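Local atomic coordinates of mitochondrial edited mRNA stability factor 1 (Trypanosoma brucei, PDB entry 6NL1), a protein that probably processes the 5' ends of mitochondrial mRNAs through a Nudix-type domain and probably contributes to the stability of edited transcripts. Residues A[111-116]-A[195-200]; A[126-131]-A[245-250]; A[131-136]-A[184-189]; A[170-175]-A[283-288]. All blocks are in the same frame, centred on the assembly; numbering follows the deposited sequence.

Interaction 1: A[111-116]-A[195-200]; sequences ARKVSG and QQDPVY
Lys113 lies across the ring of Pro198, the two side chains crossing at about a right angle. At the base, Lys113 CB is 4.1 Å from Pro198 CD, and Lys113 CG stands 4.0 Å from the same carbon; at the same corner of the ring, Pro198 CG comes within 3.8 Å of Lys113 O. Because CG is set anti to the carbonyl carbon (chi1 -63°) and the chain is extended beyond it, the methylenes run on past the proline. CD and CE come up to the Gln196 carbonyl, and NZ ends 3.7 Å from Gln196 O, not counted as a hydrogen bond. The ammonium instead hydrogen-bonds to Ile194 O, just past helix 180-193. Asp197 OD1, 4.7 Å from Lys113 NZ, is not in contact with it, so any attraction between these charges is probably modest. Water 1 joins the backbones, donating to Pro198 O at 2.9 Å and weakly to Arg112 O. Pro198 also touches Trp121 of helix 120-129. The linker 195-200 leads from helix 180-193 into strand 200-207 of the mixed sheet, so this is packing at the junction between an N-terminal alpha/beta unit and the Nudix fold.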
# COMPACT_ATOMS: atom_id res chain seq x y z
N ALA A 111 2.42 -5.46 -14.44
CA ALA A 111 2.27 -6.55 -13.48
C ALA A 111 1.93 -6.04 -12.08
O ALA A 111 1.17 -6.68 -11.35
CB ALA A 111 3.53 -7.41 -13.43
N ARG A 112 2.47 -4.88 -11.71
CA ARG A 112 2.18 -4.36 -10.38
C ARG A 112 0.69 -4.04 -10.21
O ARG A 112 0.20 -3.96 -9.09
CB ARG A 112 3.03 -3.14 -10.08
CG ARG A 112 2.54 -1.87 -10.75
CD ARG A 112 3.33 -0.69 -10.23
NE ARG A 112 4.75 -0.91 -10.45
CZ ARG A 112 5.47 -0.25 -11.34
NH1 ARG A 112 4.89 0.69 -12.08
NH2 ARG A 112 6.76 -0.52 -11.49
N LYS A 113 -0.03 -3.89 -11.32
CA LYS A 113 -1.46 -3.53 -11.26
C LYS A 113 -2.36 -4.70 -10.92
O LYS A 113 -3.53 -4.51 -10.58
CB LYS A 113 -1.90 -2.88 -12.58
CG LYS A 113 -1.15 -1.56 -12.86
CD LYS A 113 -1.60 -0.93 -14.18
CE LYS A 113 -0.96 0.43 -14.41
NZ LYS A 113 -1.45 1.02 -15.69
N VAL A 114 -1.83 -5.92 -11.04
CA VAL A 114 -2.61 -7.11 -10.76
C VAL A 114 -2.07 -7.82 -9.53
O VAL A 114 -2.51 -8.91 -9.18
CB VAL A 114 -2.59 -8.10 -11.94
CG1 VAL A 114 -3.15 -7.44 -13.19
CG2 VAL A 114 -1.19 -8.63 -12.19
N SER A 115 -1.11 -7.19 -8.86
CA SER A 115 -0.46 -7.87 -7.74
C SER A 115 -0.50 -7.01 -6.49
O SER A 115 -1.34 -7.21 -5.63
CB SER A 115 0.97 -8.24 -8.10
OG SER A 115 1.65 -7.13 -8.66
N GLY A 116 0.43 -6.05 -6.41
CA GLY A 116 0.52 -5.18 -5.26
C GLY A 116 1.62 -5.59 -4.30
O GLY A 116 1.89 -6.78 -4.15
N GLN A 195 -5.88 -0.98 -17.17
CA GLN A 195 -6.40 0.27 -17.73
C GLN A 195 -6.75 1.23 -16.61
O GLN A 195 -6.71 2.44 -16.78
CB GLN A 195 -7.62 0.01 -18.60
CG GLN A 195 -7.30 -0.64 -19.94
CD GLN A 195 -8.54 -1.01 -20.72
OE1 GLN A 195 -9.25 -1.96 -20.37
NE2 GLN A 195 -8.81 -0.27 -21.79
N GLN A 196 -7.12 0.68 -15.46
CA GLN A 196 -7.25 1.50 -14.27
C GLN A 196 -5.83 1.80 -13.83
O GLN A 196 -4.86 1.35 -14.43
CB GLN A 196 -8.03 0.75 -13.18
CG GLN A 196 -9.47 0.41 -13.53
CD GLN A 196 -10.12 -0.59 -12.55
OE1 GLN A 196 -9.72 -0.71 -11.38
NE2 GLN A 196 -11.13 -1.31 -13.02
N ASP A 197 -5.71 2.58 -12.77
CA ASP A 197 -4.41 2.90 -12.21
C ASP A 197 -4.52 2.62 -10.71
O ASP A 197 -4.65 3.55 -9.91
CB ASP A 197 -4.11 4.38 -12.50
CG ASP A 197 -2.77 4.85 -11.94
OD1 ASP A 197 -1.76 4.14 -12.13
OD2 ASP A 197 -2.73 5.96 -11.34
N PRO A 198 -4.52 1.34 -10.32
CA PRO A 198 -4.65 1.01 -8.89
C PRO A 198 -3.49 1.63 -8.14
O PRO A 198 -2.35 1.55 -8.60
CB PRO A 198 -4.53 -0.52 -8.85
CG PRO A 198 -4.80 -0.97 -10.24
CD PRO A 198 -4.30 0.13 -11.13
N VAL A 199 -3.78 2.27 -7.01
CA VAL A 199 -2.74 2.96 -6.25
C VAL A 199 -3.02 2.83 -4.77
O VAL A 199 -4.11 2.43 -4.36
CB VAL A 199 -2.72 4.47 -6.60
CG1 VAL A 199 -2.32 4.69 -8.06
CG2 VAL A 199 -4.09 5.09 -6.31
N TYR A 200 -2.02 3.16 -3.96
CA TYR A 200 -2.25 3.42 -2.55
C TYR A 200 -2.86 4.81 -2.43
O TYR A 200 -2.62 5.68 -3.27
CB TYR A 200 -0.92 3.40 -1.79
CG TYR A 200 -0.36 2.01 -1.50
CD1 TYR A 200 0.91 1.85 -0.97
CD2 TYR A 200 -1.13 0.87 -1.70
CE1 TYR A 200 1.42 0.60 -0.67
CE2 TYR A 200 -0.64 -0.40 -1.41
CZ TYR A 200 0.64 -0.53 -0.89
OH TYR A 200 1.15 -1.77 -0.60
O HOH W 1 -0.59 -0.73 -9.19

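Interaction 2: A[126-131]-A[245-250]; sequences KYRTGV and LLYERY. With SO4 (sulfate ion), chain C.
The guanidinium of Arg128 has Tyr247 CE2 over one face and water 2 at its edge, in plane, whereas Leu246 CD1 approaches obliquely, 4.1 Å from Arg128 NE. Seen from the tyrosine, Arg128 NH2 comes in at the ring edge, near the ring plane and 3.8 Å from Tyr247 CD2. The two planes are 54° apart, which rules out a parallel stack. Arg128 CG is anti to the carbonyl carbon (chi1 -72°), and the chain is extended from there to NE, a length that carries the charged end from helix 120-129 to the turn. There water 2 accepts from Arg128 NH2 at 2.7 Å and donates to Leu246 O at 2.6 Å. Residues 245-248 form a type II beta turn closed by Glu248 N to Leu245 O; its third residue is Tyr247, with positive phi (76°). Glu248 OE1 reinforces it, accepting from Leu245 N at 2.9 Å on the anti side of the carboxylate. Glu124 ties helix to turn more directly, pairing with Arg128 NE through one oxygen and accepting from Leu246 N through the other. At the helix's C-terminal end Thr129 OG1 accepts from Val131 N in an ST turn, and Lys126 NZ donates to sulfate O1 at 3.0 Å; Arg119 also binds this ion, probably taken up from the crystallisation liquor.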
# COMPACT_ATOMS: atom_id res chain seq x y z
N LYS A 126 -8.14 -13.28 -6.52
CA LYS A 126 -8.43 -14.61 -6.00
C LYS A 126 -9.84 -14.66 -5.41
O LYS A 126 -10.58 -15.62 -5.63
CB LYS A 126 -7.41 -15.04 -4.94
CG LYS A 126 -7.73 -16.42 -4.38
CD LYS A 126 -6.68 -16.91 -3.42
CE LYS A 126 -5.46 -17.43 -4.14
NZ LYS A 126 -4.42 -17.89 -3.18
N TYR A 127 -10.19 -13.62 -4.68
CA TYR A 127 -11.51 -13.53 -4.06
C TYR A 127 -12.60 -13.58 -5.13
O TYR A 127 -13.62 -14.23 -4.96
CB TYR A 127 -11.62 -12.23 -3.25
CG TYR A 127 -13.05 -11.90 -2.86
CD1 TYR A 127 -13.73 -12.66 -1.91
CD2 TYR A 127 -13.73 -10.84 -3.46
CE1 TYR A 127 -15.05 -12.37 -1.55
CE2 TYR A 127 -15.05 -10.53 -3.10
CZ TYR A 127 -15.70 -11.31 -2.15
OH TYR A 127 -17.00 -11.04 -1.79
N ARG A 128 -12.37 -12.89 -6.24
CA ARG A 128 -13.37 -12.80 -7.29
C ARG A 128 -13.46 -14.04 -8.18
O ARG A 128 -14.53 -14.36 -8.67
CB ARG A 128 -13.13 -11.57 -8.16
CG ARG A 128 -13.45 -10.23 -7.51
CD ARG A 128 -12.98 -9.13 -8.45
NE ARG A 128 -13.40 -7.78 -8.07
CZ ARG A 128 -14.52 -7.21 -8.51
NH1 ARG A 128 -15.34 -7.87 -9.32
NH2 ARG A 128 -14.81 -5.97 -8.14
N THR A 129 -12.34 -14.73 -8.39
CA THR A 129 -12.31 -15.78 -9.40
C THR A 129 -11.74 -17.12 -8.91
O THR A 129 -11.86 -18.13 -9.59
CB THR A 129 -11.46 -15.35 -10.64
OG1 THR A 129 -10.07 -15.26 -10.27
CG2 THR A 129 -11.92 -14.00 -11.20
N GLY A 130 -11.09 -17.12 -7.75
CA GLY A 130 -10.43 -18.32 -7.27
C GLY A 130 -9.02 -18.52 -7.82
O GLY A 130 -8.29 -19.42 -7.39
N VAL A 131 -8.63 -17.69 -8.78
CA VAL A 131 -7.32 -17.83 -9.42
C VAL A 131 -6.18 -17.34 -8.53
O VAL A 131 -6.24 -16.26 -7.94
CB VAL A 131 -7.28 -17.08 -10.77
CG1 VAL A 131 -5.83 -16.96 -11.30
CG2 VAL A 131 -8.19 -17.77 -11.77
N LEU A 245 -9.67 -0.45 -4.40
CA LEU A 245 -10.18 -1.72 -4.90
C LEU A 245 -10.33 -1.62 -6.42
O LEU A 245 -10.40 -0.52 -6.98
CB LEU A 245 -11.53 -2.05 -4.25
CG LEU A 245 -11.54 -2.17 -2.72
CD1 LEU A 245 -12.96 -2.17 -2.18
CD2 LEU A 245 -10.80 -3.41 -2.29
N LEU A 246 -10.39 -2.76 -7.09
CA LEU A 246 -10.69 -2.75 -8.52
C LEU A 246 -12.00 -1.99 -8.75
O LEU A 246 -12.96 -2.17 -8.00
CB LEU A 246 -10.79 -4.18 -9.06
CG LEU A 246 -9.50 -5.02 -9.02
CD1 LEU A 246 -9.76 -6.45 -9.47
CD2 LEU A 246 -8.42 -4.38 -9.89
N TYR A 247 -12.01 -1.13 -9.77
CA TYR A 247 -13.20 -0.36 -10.15
C TYR A 247 -13.51 0.82 -9.22
O TYR A 247 -14.43 1.58 -9.47
CB TYR A 247 -14.44 -1.26 -10.29
CG TYR A 247 -14.31 -2.29 -11.39
CD1 TYR A 247 -14.45 -1.93 -12.72
CD2 TYR A 247 -14.04 -3.62 -11.08
CE1 TYR A 247 -14.32 -2.88 -13.73
CE2 TYR A 247 -13.92 -4.57 -12.08
CZ TYR A 247 -14.05 -4.19 -13.41
OH TYR A 247 -13.93 -5.13 -14.41
N GLU A 248 -12.73 0.96 -8.15
CA GLU A 248 -12.97 2.03 -7.19
C GLU A 248 -12.24 3.32 -7.59
O GLU A 248 -11.08 3.29 -8.01
CB GLU A 248 -12.54 1.58 -5.80
CG GLU A 248 -13.04 2.46 -4.67
CD GLU A 248 -12.61 1.96 -3.31
OE1 GLU A 248 -11.50 1.37 -3.19
OE2 GLU A 248 -13.38 2.14 -2.35
N ARG A 249 -12.93 4.45 -7.49
CA ARG A 249 -12.31 5.75 -7.75
C ARG A 249 -11.40 6.15 -6.58
O ARG A 249 -11.58 5.69 -5.46
CB ARG A 249 -13.39 6.81 -7.97
CG ARG A 249 -14.15 6.67 -9.29
CD ARG A 249 -15.25 7.73 -9.45
NE ARG A 249 -14.75 9.08 -9.19
CZ ARG A 249 -14.05 9.81 -10.04
NH1 ARG A 249 -13.74 9.33 -11.24
NH2 ARG A 249 -13.64 11.03 -9.70
N TYR A 250 -10.43 7.01 -6.86
CA TYR A 250 -9.41 7.42 -5.88
C TYR A 250 -9.97 8.02 -4.59
O TYR A 250 -9.65 7.57 -3.49
CB TYR A 250 -8.43 8.41 -6.51
CG TYR A 250 -7.63 7.83 -7.64
CD1 TYR A 250 -7.23 8.62 -8.71
CD2 TYR A 250 -7.28 6.50 -7.64
CE1 TYR A 250 -6.49 8.08 -9.75
CE2 TYR A 250 -6.55 5.95 -8.67
CZ TYR A 250 -6.15 6.74 -9.71
OH TYR A 250 -5.42 6.17 -10.72
S SO4 C . -3.67 -14.57 -1.72
O1 SO4 C . -3.27 -15.90 -1.25
O2 SO4 C . -5.01 -14.28 -1.22
O3 SO4 C . -2.73 -13.57 -1.22
O4 SO4 C . -3.67 -14.55 -3.18
O HOH W 2 -13.81 -4.10 -6.47

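Interaction 3: A[131-136]-A[184-189]; sequences VHIELE and FNCHKL
This is a buried, purely apolar contact between the start of edge strand 132-137 and helix 180-193, centred on Cys186. Its CB is 3.8 Å from Val131 CG2, and its SG is 3.9 Å from Val131 CG1, so the two valine methyls divide the cysteine between them. The sulfur stands anti to the backbone N (chi1 -176°), a setting that carries it out from the helix toward the strand, where Ile133 CD1 reaches it at 4.2 Å. No hydrogen bond crosses the contact. Val131 and Ile133, two residues apart, both direct their side chains to the helix, while the intervening His132 points away, as strand alternation requires. There, His132 NE2 donates to Glu134 OE1 at 2.9 Å with an N-H...O angle of 157°; the oxygen lies in the imidazole plane but is met from above its own carboxylate plane. Cys186 also touches Thr129, and Ile133 touches Leu125, so helix 120-129 shares this helix-lined face. The layering is that of an alpha/beta sandwich. Strand 100-107 and strand 132-137 run parallel on either side of strand 171-178, and helix 120-129 lies in the connection between them, making a split beta-alpha-beta crossover.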
# COMPACT_ATOMS: atom_id res chain seq x y z
N VAL A 131 -8.63 -17.69 -8.78
CA VAL A 131 -7.32 -17.83 -9.42
C VAL A 131 -6.18 -17.34 -8.53
O VAL A 131 -6.24 -16.26 -7.94
CB VAL A 131 -7.28 -17.08 -10.77
CG1 VAL A 131 -5.83 -16.96 -11.30
CG2 VAL A 131 -8.19 -17.77 -11.77
N HIS A 132 -5.13 -18.15 -8.44
CA HIS A 132 -3.95 -17.76 -7.69
C HIS A 132 -2.89 -17.17 -8.63
O HIS A 132 -2.56 -17.76 -9.66
CB HIS A 132 -3.39 -18.95 -6.92
CG HIS A 132 -2.14 -18.64 -6.16
ND1 HIS A 132 -2.17 -18.03 -4.93
CD2 HIS A 132 -0.84 -18.87 -6.44
CE1 HIS A 132 -0.93 -17.87 -4.49
NE2 HIS A 132 -0.11 -18.37 -5.38
N ILE A 133 -2.36 -16.01 -8.26
CA ILE A 133 -1.37 -15.30 -9.06
C ILE A 133 0.02 -15.28 -8.41
O ILE A 133 0.16 -15.01 -7.22
CB ILE A 133 -1.83 -13.85 -9.30
CG1 ILE A 133 -2.98 -13.84 -10.31
CG2 ILE A 133 -0.68 -12.98 -9.77
CD1 ILE A 133 -3.72 -12.52 -10.36
N GLU A 134 1.04 -15.58 -9.20
CA GLU A 134 2.42 -15.57 -8.74
C GLU A 134 3.24 -14.75 -9.75
O GLU A 134 3.01 -14.85 -10.95
CB GLU A 134 2.93 -17.01 -8.66
CG GLU A 134 4.04 -17.26 -7.65
CD GLU A 134 3.57 -17.18 -6.22
OE1 GLU A 134 2.73 -18.01 -5.81
OE2 GLU A 134 4.03 -16.27 -5.50
N LEU A 135 4.18 -13.94 -9.26
CA LEU A 135 5.04 -13.11 -10.12
C LEU A 135 6.50 -13.39 -9.85
O LEU A 135 6.88 -13.71 -8.73
CB LEU A 135 4.83 -11.62 -9.83
CG LEU A 135 3.61 -10.85 -10.31
CD1 LEU A 135 2.37 -11.36 -9.61
CD2 LEU A 135 3.83 -9.38 -10.03
N GLU A 136 7.34 -13.22 -10.87
CA GLU A 136 8.79 -13.30 -10.67
C GLU A 136 9.48 -12.42 -11.71
O GLU A 136 8.97 -12.25 -12.82
CB GLU A 136 9.29 -14.75 -10.82
CG GLU A 136 9.14 -15.28 -12.26
CD GLU A 136 9.38 -16.78 -12.41
OE1 GLU A 136 9.47 -17.50 -11.39
OE2 GLU A 136 9.48 -17.26 -13.57
N PHE A 184 -10.37 -17.53 -17.33
CA PHE A 184 -11.09 -16.68 -18.28
C PHE A 184 -11.58 -15.40 -17.61
O PHE A 184 -11.43 -14.31 -18.15
CB PHE A 184 -12.28 -17.43 -18.90
CG PHE A 184 -13.11 -16.58 -19.82
CD1 PHE A 184 -12.81 -16.49 -21.17
CD2 PHE A 184 -14.19 -15.86 -19.33
CE1 PHE A 184 -13.57 -15.71 -22.01
CE2 PHE A 184 -14.95 -15.07 -20.17
CZ PHE A 184 -14.64 -14.99 -21.51
N ASN A 185 -12.17 -15.53 -16.42
CA ASN A 185 -12.71 -14.37 -15.72
C ASN A 185 -11.62 -13.46 -15.17
O ASN A 185 -11.70 -12.23 -15.28
CB ASN A 185 -13.68 -14.81 -14.61
CG ASN A 185 -14.98 -15.40 -15.17
OD1 ASN A 185 -15.46 -14.99 -16.22
ND2 ASN A 185 -15.54 -16.38 -14.47
N CYS A 186 -10.59 -14.08 -14.61
CA CYS A 186 -9.48 -13.35 -14.04
C CYS A 186 -8.76 -12.54 -15.14
O CYS A 186 -8.42 -11.38 -14.95
CB CYS A 186 -8.52 -14.32 -13.36
SG CYS A 186 -7.15 -13.53 -12.52
N HIS A 187 -8.54 -13.17 -16.28
CA HIS A 187 -7.98 -12.49 -17.46
C HIS A 187 -8.75 -11.21 -17.80
O HIS A 187 -8.15 -10.17 -18.05
CB HIS A 187 -7.99 -13.45 -18.66
CG HIS A 187 -7.73 -12.78 -19.97
ND1 HIS A 187 -6.47 -12.43 -20.39
CD2 HIS A 187 -8.57 -12.40 -20.96
CE1 HIS A 187 -6.54 -11.86 -21.58
NE2 HIS A 187 -7.81 -11.83 -21.95
N LYS A 188 -10.08 -11.28 -17.80
CA LYS A 188 -10.91 -10.12 -18.09
C LYS A 188 -10.71 -9.01 -17.06
O LYS A 188 -10.63 -7.83 -17.40
CB LYS A 188 -12.39 -10.52 -18.13
CG LYS A 188 -13.00 -10.53 -19.52
CD LYS A 188 -12.03 -11.14 -20.53
CE LYS A 188 -12.43 -10.80 -21.96
NZ LYS A 188 -11.24 -10.64 -22.86
N LEU A 189 -10.63 -9.40 -15.79
CA LEU A 189 -10.41 -8.44 -14.71
C LEU A 189 -9.04 -7.77 -14.80
O LEU A 189 -8.89 -6.60 -14.44
CB LEU A 189 -10.60 -9.12 -13.35
CG LEU A 189 -12.04 -9.55 -13.06
CD1 LEU A 189 -12.09 -10.47 -11.85
CD2 LEU A 189 -12.94 -8.34 -12.86

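Interaction 4: A[170-175]-A[283-288]; sequences VDITVY and QYYWRV
Val170, just ahead of strand 171-178, makes the first approach to Tyr285: its CB is 4.2 Å from Tyr285 CB, and the two side chains cross at about a right angle. Asp171 turns elsewhere, pairing with Lys107. Ile172 then meets the ring itself. Its CD1 methyl lies 3.7 Å from Tyr285 CE1 and sits over a face of the ring, 4.0 Å from the centroid and 24° off the normal, a CH-pi arrangement displaced toward the rim. The opposite face of the phenol ring is occupied by Trp286 CE3, 3.6 Å above the plane and over its centre, while Tyr285 CE1 lies at the edge of the indole, in its plane. The phenol ring is thus held between a methyl and an indole edge. Tyr285 CG falls between the backbone N and the carbonyl carbon (chi1 53°), a setting that directs the ring at the strand. Farther along, Val174 faces Ala111 and the neighbouring strands. Tyr285 and Trp286 are the middle residues of a type I beta turn, closed by Arg287 N to Tyr284 O at 3.1 Å, and Arg112 NH2 grips Tyr285 O from the N-terminal part. The turn belongs to the loop joining strands 272-277 and 290-296 of the Nudix mixed sheet; the loop also carries Val288, which contacts GDP in another structure of this protein though none is bound here, so the contact docks a Nudix loop on the four-stranded antiparallel sheet.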
# COMPACT_ATOMS: atom_id res chain seq x y z
N VAL A 170 11.35 -3.36 -15.78
CA VAL A 170 11.66 -4.72 -15.32
C VAL A 170 10.76 -5.77 -15.96
O VAL A 170 9.53 -5.67 -15.93
CB VAL A 170 11.63 -4.80 -13.78
CG1 VAL A 170 11.84 -6.24 -13.32
CG2 VAL A 170 12.71 -3.86 -13.19
N ASP A 171 11.37 -6.77 -16.59
CA ASP A 171 10.62 -7.90 -17.14
C ASP A 171 10.04 -8.77 -16.03
O ASP A 171 10.75 -9.19 -15.11
CB ASP A 171 11.51 -8.76 -18.03
CG ASP A 171 11.99 -8.01 -19.26
OD1 ASP A 171 11.18 -7.85 -20.19
OD2 ASP A 171 13.16 -7.59 -19.28
N ILE A 172 8.74 -9.04 -16.12
CA ILE A 172 8.04 -9.82 -15.11
C ILE A 172 7.26 -10.95 -15.77
O ILE A 172 6.57 -10.74 -16.77
CB ILE A 172 7.07 -8.96 -14.27
CG1 ILE A 172 7.84 -7.83 -13.56
CG2 ILE A 172 6.31 -9.84 -13.25
CD1 ILE A 172 8.78 -8.31 -12.42
N THR A 173 7.40 -12.16 -15.22
CA THR A 173 6.58 -13.28 -15.67
C THR A 173 5.51 -13.53 -14.63
O THR A 173 5.81 -13.74 -13.45
CB THR A 173 7.42 -14.56 -15.86
OG1 THR A 173 8.54 -14.28 -16.70
CG2 THR A 173 6.58 -15.66 -16.48
N VAL A 174 4.25 -13.49 -15.06
CA VAL A 174 3.12 -13.71 -14.17
C VAL A 174 2.51 -15.07 -14.44
O VAL A 174 2.23 -15.41 -15.59
CB VAL A 174 2.04 -12.62 -14.37
CG1 VAL A 174 0.82 -12.89 -13.48
CG2 VAL A 174 2.62 -11.24 -14.11
N TYR A 175 2.30 -15.87 -13.40
CA TYR A 175 1.64 -17.16 -13.54
C TYR A 175 0.25 -17.14 -12.93
O TYR A 175 0.05 -16.56 -11.86
CB TYR A 175 2.46 -18.27 -12.89
CG TYR A 175 3.82 -18.48 -13.48
CD1 TYR A 175 4.05 -19.49 -14.41
CD2 TYR A 175 4.89 -17.69 -13.10
CE1 TYR A 175 5.30 -19.68 -14.94
CE2 TYR A 175 6.14 -17.87 -13.62
CZ TYR A 175 6.35 -18.86 -14.54
OH TYR A 175 7.61 -19.04 -15.05
N GLN A 283 14.99 -2.56 -8.35
CA GLN A 283 14.94 -3.67 -7.40
C GLN A 283 13.62 -3.74 -6.62
O GLN A 283 13.28 -4.78 -6.08
CB GLN A 283 16.10 -3.61 -6.41
CG GLN A 283 17.46 -3.87 -7.03
CD GLN A 283 17.91 -2.71 -7.90
OE1 GLN A 283 17.40 -1.60 -7.66
NE2 GLN A 283 18.74 -2.91 -8.81
N TYR A 284 12.91 -2.62 -6.52
CA TYR A 284 11.64 -2.58 -5.80
C TYR A 284 10.52 -2.35 -6.79
O TYR A 284 9.74 -1.40 -6.64
CB TYR A 284 11.64 -1.45 -4.79
CG TYR A 284 12.68 -1.53 -3.69
CD1 TYR A 284 13.27 -2.74 -3.32
CD2 TYR A 284 13.06 -0.38 -3.00
CE1 TYR A 284 14.21 -2.79 -2.30
CE2 TYR A 284 13.99 -0.42 -1.98
CZ TYR A 284 14.56 -1.63 -1.63
OH TYR A 284 15.50 -1.63 -0.61
N TYR A 285 10.44 -3.22 -7.80
CA TYR A 285 9.58 -3.04 -8.97
C TYR A 285 8.10 -3.17 -8.64
O TYR A 285 7.25 -2.85 -9.48
CB TYR A 285 9.95 -4.07 -10.05
CG TYR A 285 9.94 -5.47 -9.50
CD1 TYR A 285 8.74 -6.18 -9.36
CD2 TYR A 285 11.11 -6.08 -9.07
CE1 TYR A 285 8.73 -7.47 -8.82
CE2 TYR A 285 11.11 -7.36 -8.55
CZ TYR A 285 9.92 -8.05 -8.41
OH TYR A 285 9.95 -9.33 -7.87
N TRP A 286 7.79 -3.66 -7.44
CA TRP A 286 6.40 -3.79 -6.98
C TRP A 286 5.79 -2.47 -6.48
O TRP A 286 4.57 -2.37 -6.33
CB TRP A 286 6.32 -4.83 -5.85
CG TRP A 286 7.30 -4.55 -4.76
CD1 TRP A 286 7.12 -3.70 -3.69
CD2 TRP A 286 8.61 -5.10 -4.62
NE1 TRP A 286 8.25 -3.70 -2.90
CE2 TRP A 286 9.18 -4.55 -3.45
CE3 TRP A 286 9.36 -6.02 -5.37
CZ2 TRP A 286 10.46 -4.88 -3.02
CZ3 TRP A 286 10.63 -6.35 -4.94
CH2 TRP A 286 11.17 -5.78 -3.78
N ARG A 287 6.63 -1.48 -6.19
CA ARG A 287 6.14 -0.26 -5.53
C ARG A 287 5.13 0.45 -6.39
O ARG A 287 5.28 0.49 -7.61
CB ARG A 287 7.29 0.69 -5.25
CG ARG A 287 8.28 0.18 -4.23
CD ARG A 287 9.29 1.30 -3.89
NE ARG A 287 9.28 1.42 -2.45
CZ ARG A 287 9.10 2.53 -1.77
NH1 ARG A 287 8.98 3.70 -2.38
NH2 ARG A 287 9.08 2.44 -0.45
N VAL A 288 4.12 1.02 -5.76
CA VAL A 288 3.07 1.70 -6.53
C VAL A 288 3.00 3.18 -6.17
O VAL A 288 3.48 3.59 -5.11
CB VAL A 288 1.69 1.07 -6.28
CG1 VAL A 288 1.67 -0.38 -6.76
CG2 VAL A 288 1.31 1.17 -4.80

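How the interactions relate
Interactions 3 and 4 are buried and apolar, and both rest on the antiparallel sheet: Glu134 O and Glu136 O accept from the backbone N of Tyr175 and Thr173, joining their strands. The first packs that sheet on its own helix, with aliphatic groups and sulfur; the second sets it against a Nudix loop through an aromatic ring. Interactions 1 and 2 lie closer to solvent and rely on long basic side chains and bridging waters. They meet through Gln196 OE1, which accepts from Tyr247 N. Interactions 2 and 4 bring the N-terminal unit to Nudix segments, and interaction 1 to the linker leading into them; Arg112 ties 1 to 4. Interaction 2 shares Val131 with interaction 3, at the turn from helix to strand.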